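Local coordinates for protein uncharacterized conserved (Bdellovibrio bacteriovorus, PDB 7O21) that probably acts as an L,D-carboxypeptidase of the YkuD family that edits the peptidoglycan wall and so generates the curved shape of this predatory bacterium, at residues 255-267 and 278-291. Numbering follows the deposited sequence.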
loop_
_atom_site.group_PDB
_atom_site.type_symbol
_atom_site.label_atom_id
_atom_site.label_comp_id
_atom_site.label_asym_id
_atom_site.label_seq_id
_atom_site.Cartn_x
_atom_site.Cartn_y
_atom_site.Cartn_z
ATOM N N VAL A 255 -11.238 -10.136 14.900
ATOM C CA VAL A 255 -10.121 -11.025 15.199
ATOM C C VAL A 255 -9.424 -10.491 16.445
ATOM O O VAL A 255 -9.090 -9.304 16.519
ATOM C CB VAL A 255 -9.129 -11.104 14.028
ATOM C CG1 VAL A 255 -7.987 -12.051 14.362
ATOM C CG2 VAL A 255 -9.847 -11.602 12.792
ATOM N N GLN A 256 -9.185 -11.377 17.411
ATOM C CA GLN A 256 -8.488 -11.009 18.639
ATOM C C GLN A 256 -7.434 -12.070 18.899
ATOM O O GLN A 256 -7.771 -13.223 19.172
ATOM C CB GLN A 256 -9.462 -10.924 19.812
ATOM C CG GLN A 256 -8.965 -10.024 20.936
ATOM C CD GLN A 256 -7.828 -10.638 21.727
ATOM O OE1 GLN A 256 -6.679 -10.162 21.689
ATOM N NE2 GLN A 256 -8.140 -11.700 22.460
ATOM N N HIS A 257 -6.167 -11.686 18.808
ATOM C CA HIS A 257 -5.066 -12.617 18.990
ATOM C C HIS A 257 -3.924 -11.919 19.716
ATOM O O HIS A 257 -3.547 -10.802 19.355
ATOM C CB HIS A 257 -4.606 -13.162 17.630
ATOM C CG HIS A 257 -3.502 -14.158 17.725
ATOM N ND1 HIS A 257 -2.200 -13.858 17.384
ATOM C CD2 HIS A 257 -3.499 -15.444 18.137
ATOM C CE1 HIS A 257 -1.445 -14.924 17.569
ATOM N NE2 HIS A 257 -2.205 -15.896 18.040
ATOM N N ASN A 258 -3.368 -12.581 20.739
ATOM C CA ASN A 258 -2.264 -12.017 21.544
ATOM C C ASN A 258 -2.725 -10.661 22.078
ATOM O O ASN A 258 -3.789 -10.572 22.708
ATOM C CB ASN A 258 -0.962 -11.992 20.751
ATOM C CG ASN A 258 -0.312 -13.360 20.630
ATOM O OD1 ASN A 258 -0.600 -14.255 21.411
ATOM N ND2 ASN A 258 0.575 -13.511 19.653
ATOM N N ASP A 259 -1.982 -9.593 21.842
ATOM C CA ASP A 259 -2.346 -8.274 22.334
ATOM C C ASP A 259 -3.286 -7.520 21.402
ATOM O O ASP A 259 -3.715 -6.418 21.750
ATOM C CB ASP A 259 -1.068 -7.449 22.533
ATOM C CG ASP A 259 -0.199 -7.378 21.263
ATOM O OD1 ASP A 259 -0.127 -8.373 20.489
ATOM O OD2 ASP A 259 0.428 -6.316 21.036
ATOM N N GLN A 260 -3.635 -8.083 20.252
ATOM C CA GLN A 260 -4.225 -7.328 19.146
ATOM C C GLN A 260 -5.720 -7.587 18.999
ATOM O O GLN A 260 -6.209 -8.701 19.233
ATOM C CB GLN A 260 -3.544 -7.729 17.835
ATOM C CG GLN A 260 -2.097 -7.282 17.748
ATOM C CD GLN A 260 -1.389 -7.842 16.542
ATOM O OE1 GLN A 260 -1.992 -8.539 15.709
ATOM N NE2 GLN A 260 -0.097 -7.571 16.447
ATOM N N LEU A 261 -6.439 -6.535 18.600
ATOM C CA LEU A 261 -7.842 -6.622 18.211
ATOM C C LEU A 261 -8.000 -5.883 16.895
ATOM O O LEU A 261 -7.563 -4.736 16.772
ATOM C CB LEU A 261 -8.763 -5.984 19.262
ATOM C CG LEU A 261 -10.254 -5.858 18.911
ATOM C CD1 LEU A 261 -10.908 -7.220 18.773
ATOM C CD2 LEU A 261 -10.991 -5.022 19.948
ATOM N N LEU A 262 -8.604 -6.553 15.907
ATOM C CA LEU A 262 -8.883 -5.952 14.608
ATOM C C LEU A 262 -10.374 -6.105 14.348
ATOM O O LEU A 262 -10.917 -7.214 14.455
ATOM C CB LEU A 262 -8.079 -6.659 13.511
ATOM C CG LEU A 262 -8.006 -6.092 12.090
ATOM C CD1 LEU A 262 -9.294 -6.325 11.314
ATOM C CD2 LEU A 262 -7.596 -4.650 12.049
ATOM N N VAL A 263 -11.034 -4.992 14.032
ATOM C CA VAL A 263 -12.448 -4.970 13.678
ATOM C C VAL A 263 -12.569 -4.268 12.335
ATOM O O VAL A 263 -12.008 -3.187 12.150
ATOM C CB VAL A 263 -13.280 -4.236 14.749
ATOM C CG1 VAL A 263 -14.733 -4.184 14.358
ATOM C CG2 VAL A 263 -13.135 -4.948 16.095
ATOM N N LYS A 264 -13.270 -4.893 11.379
ATOM C CA LYS A 264 -13.493 -4.269 10.076
ATOM C C LYS A 264 -14.970 -4.368 9.727
ATOM O O LYS A 264 -15.581 -5.435 9.881
ATOM C CB LYS A 264 -12.633 -4.947 9.000
ATOM C CG LYS A 264 -12.778 -4.348 7.606
ATOM C CD LYS A 264 -11.900 -5.120 6.629
ATOM C CE LYS A 264 -11.987 -4.578 5.206
ATOM N NZ LYS A 264 -10.954 -5.229 4.319
ATOM N N THR A 265 -15.544 -3.248 9.278
ATOM C CA THR A 265 -16.981 -3.148 9.053
ATOM C C THR A 265 -17.247 -2.174 7.909
ATOM O O THR A 265 -16.391 -1.367 7.552
ATOM C CB THR A 265 -17.685 -2.690 10.340
ATOM O OG1 THR A 265 -19.097 -2.572 10.122
ATOM C CG2 THR A 265 -17.162 -1.345 10.788
ATOM N N LEU A 266 -18.424 -2.302 7.295
ATOM C CA LEU A 266 -18.957 -1.264 6.416
ATOM C C LEU A 266 -19.757 -0.280 7.271
ATOM O O LEU A 266 -20.711 -0.669 7.957
ATOM C CB LEU A 266 -19.831 -1.879 5.323
ATOM C CG LEU A 266 -20.311 -0.904 4.238
ATOM C CD1 LEU A 266 -19.136 -0.347 3.454
ATOM C CD2 LEU A 266 -21.257 -1.611 3.280
ATOM N N GLN A 267 -19.341 0.979 7.261
ATOM C CA GLN A 267 -19.872 2.000 8.157
ATOM C C GLN A 267 -20.689 3.018 7.379
ATOM O O GLN A 267 -20.229 3.539 6.361
ATOM C CB GLN A 267 -18.708 2.711 8.837
ATOM C CG GLN A 267 -19.086 3.947 9.650
ATOM C CD GLN A 267 -17.853 4.730 10.078
ATOM O OE1 GLN A 267 -17.136 4.317 10.983
ATOM N NE2 GLN A 267 -17.575 5.826 9.394
ATOM N N GLY A 278 -18.371 3.801 4.037
ATOM C CA GLY A 278 -16.958 3.537 3.841
ATOM C C GLY A 278 -16.544 2.337 4.654
ATOM O O GLY A 278 -17.276 1.859 5.524
ATOM N N VAL A 279 -15.359 1.845 4.337
ATOM C CA VAL A 279 -14.796 0.693 5.021
ATOM C C VAL A 279 -14.053 1.213 6.245
ATOM O O VAL A 279 -13.118 2.009 6.119
ATOM C CB VAL A 279 -13.863 -0.084 4.090
ATOM C CG1 VAL A 279 -13.232 -1.249 4.833
ATOM C CG2 VAL A 279 -14.643 -0.581 2.871
ATOM N N LYS A 280 -14.465 0.765 7.424
ATOM C CA LYS A 280 -13.889 1.215 8.691
ATOM C C LYS A 280 -13.092 0.058 9.286
ATOM O O LYS A 280 -13.635 -1.033 9.516
ATOM C CB LYS A 280 -15.014 1.631 9.635
ATOM C CG LYS A 280 -14.608 1.960 11.083
ATOM C CD LYS A 280 -13.378 2.863 11.238
ATOM C CE LYS A 280 -13.582 4.279 10.644
ATOM N NZ LYS A 280 -14.461 5.127 11.500
ATOM N N THR A 281 -11.792 0.271 9.479
ATOM C CA THR A 281 -10.944 -0.716 10.135
ATOM C C THR A 281 -10.376 -0.109 11.406
ATOM O O THR A 281 -9.788 0.976 11.369
ATOM C CB THR A 281 -9.793 -1.141 9.236
ATOM O OG1 THR A 281 -10.307 -1.487 7.945
ATOM C CG2 THR A 281 -9.103 -2.342 9.827
ATOM N N ILE A 282 -10.565 -0.810 12.521
ATOM C CA ILE A 282 -10.117 -0.383 13.843
ATOM C C ILE A 282 -9.022 -1.340 14.301
ATOM O O ILE A 282 -9.190 -2.563 14.241
ATOM C CB ILE A 282 -11.295 -0.421 14.829
ATOM C CG1 ILE A 282 -12.454 0.436 14.294
ATOM C CG2 ILE A 282 -10.854 0.005 16.226
ATOM C CD1 ILE A 282 -13.775 0.170 14.989
ATOM N N TYR A 283 -7.894 -0.786 14.732
ATOM C CA TYR A 283 -6.778 -1.544 15.280
ATOM C C TYR A 283 -6.672 -1.164 16.745
ATOM O O TYR A 283 -6.570 0.022 17.070
ATOM C CB TYR A 283 -5.472 -1.139 14.590
ATOM C CG TYR A 283 -5.417 -1.377 13.097
ATOM C CD1 TYR A 283 -6.078 -0.538 12.210
ATOM C CD2 TYR A 283 -4.687 -2.437 12.581
ATOM C CE1 TYR A 283 -6.017 -0.748 10.845
ATOM C CE2 TYR A 283 -4.624 -2.659 11.210
ATOM C CZ TYR A 283 -5.291 -1.816 10.360
ATOM O OH TYR A 283 -5.215 -2.028 8.995
ATOM N N ALA A 284 -6.709 -2.161 17.630
ATOM C CA ALA A 284 -6.675 -1.895 19.064
ATOM C C ALA A 284 -5.711 -2.859 19.743
ATOM O O ALA A 284 -5.377 -3.916 19.209
ATOM C CB ALA A 284 -8.070 -1.964 19.709
ATOM N N LEU A 285 -5.244 -2.460 20.927
ATOM C CA LEU A 285 -4.359 -3.286 21.739
ATOM C C LEU A 285 -4.949 -3.433 23.128
ATOM O O LEU A 285 -5.621 -2.525 23.633
ATOM C CB LEU A 285 -2.943 -2.679 21.850
ATOM C CG LEU A 285 -2.150 -2.587 20.543
ATOM C CD1 LEU A 285 -0.851 -1.814 20.774
ATOM C CD2 LEU A 285 -1.885 -3.979 19.947
ATOM N N LYS A 286 -4.662 -4.581 23.754
ATOM C CA LYS A 286 -5.094 -4.821 25.125
ATOM C C LYS A 286 -4.614 -3.711 26.048
ATOM O O LYS A 286 -3.476 -3.244 25.957
ATOM C CB LYS A 286 -4.507 -6.142 25.624
ATOM C CG LYS A 286 -5.237 -7.364 25.121
ATOM C CD LYS A 286 -4.817 -8.599 25.926
ATOM C CE LYS A 286 -5.617 -9.832 25.517
ATOM N NZ LYS A 286 -6.952 -9.863 26.187
ATOM N N SER A 287 -5.502 -3.319 26.956
ATOM C CA SER A 287 -5.234 -2.344 28.007
ATOM C C SER A 287 -5.953 -2.861 29.240
ATOM O O SER A 287 -7.184 -2.788 29.307
ATOM C CB SER A 287 -5.795 -0.978 27.621
ATOM O OG SER A 287 -5.503 -0.017 28.630
ATOM N N GLY A 288 -5.201 -3.399 30.190
ATOM C CA GLY A 288 -5.824 -3.992 31.363
ATOM C C GLY A 288 -6.791 -5.084 30.946
ATOM O O GLY A 288 -6.416 -6.047 30.266
ATOM N N ASP A 289 -8.062 -4.937 31.328
ATOM C CA ASP A 289 -9.097 -5.905 30.983
ATOM C C ASP A 289 -9.921 -5.487 29.772
ATOM O O ASP A 289 -10.964 -6.089 29.501
ATOM C CB ASP A 289 -9.997 -6.202 32.191
ATOM C CG ASP A 289 -10.958 -5.068 32.511
ATOM O OD1 ASP A 289 -10.879 -3.996 31.875
ATOM O OD2 ASP A 289 -11.795 -5.248 33.421
ATOM N N THR A 290 -9.475 -4.480 29.030
ATOM C CA THR A 290 -10.226 -4.026 27.867
ATOM C C THR A 290 -9.259 -3.729 26.725
ATOM O O THR A 290 -8.171 -4.316 26.681
ATOM C CB THR A 290 -11.103 -2.826 28.251
ATOM O OG1 THR A 290 -11.919 -2.440 27.139
ATOM C CG2 THR A 290 -10.255 -1.651 28.712
ATOM N N TYR A 291 -9.626 -2.806 25.827
ATOM C CA TYR A 291 -8.842 -2.508 24.633
ATOM C C TYR A 291 -8.838 -1.009 24.396
ATOM O O TYR A 291 -9.801 -0.318 24.727
ATOM C CB TYR A 291 -9.431 -3.216 23.389
ATOM C CG TYR A 291 -9.203 -4.695 23.440
ATOM C CD1 TYR A 291 -10.119 -5.524 24.073
ATOM C CD2 TYR A 291 -8.050 -5.259 22.911
ATOM C CE1 TYR A 291 -9.909 -6.880 24.150
ATOM C CE2 TYR A 291 -7.833 -6.618 22.995
ATOM C CZ TYR A 291 -8.765 -7.414 23.617
ATOM O OH TYR A 291 -8.545 -8.772 23.704
#
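Leu262 and Tyr283 face each other as a non-hydrogen-bonded pair of the antiparallel strands 260-267 and 278-287, and CD2 of the leucine sits over one face of the tyrosine ring, 3.8 Å from its centroid. The same methyl reaches Thr281 CG2 at 3.5 Å, bridging two side chains of the partner strand. Farther along this face, the extended chain of Lys264 runs past Thr281 and brings its CE to 3.6 Å from Val279 CG1.

On the face of Leu261, Val263, Ile282 and Ala284, a second CH-pi contact forms: Leu261 CD2 lies over the ring of Tyr291, which comes from the next strand beyond the turn at Ser287-Thr290. At the other end of this face Lys280 bends back on itself from chi2 (46°) onward, which carries NZ to a lone pair of Gln267 OE1, 2.8 Å away. Glu296 grips the same ammonium in a salt bridge, so two acceptors hold this lysine.

Paired backbone bonds join Leu261 with Ala284, Val263 with Ile282, Thr265 with Lys280 and Gln267 with Gly278. Beyond them, Lys286 N still reaches Asp259 O at 2.9 Å.

These are inner strands of the antiparallel sheet in the NTF2-like domain, with 246-257 beside 260-270 and 290-300 beside 275-287. Helix 184-206 packs on the Ile282 and Lys280 face through Trp201 and Trp205, while helix 121-126 meets Tyr283 and Leu285 on the other.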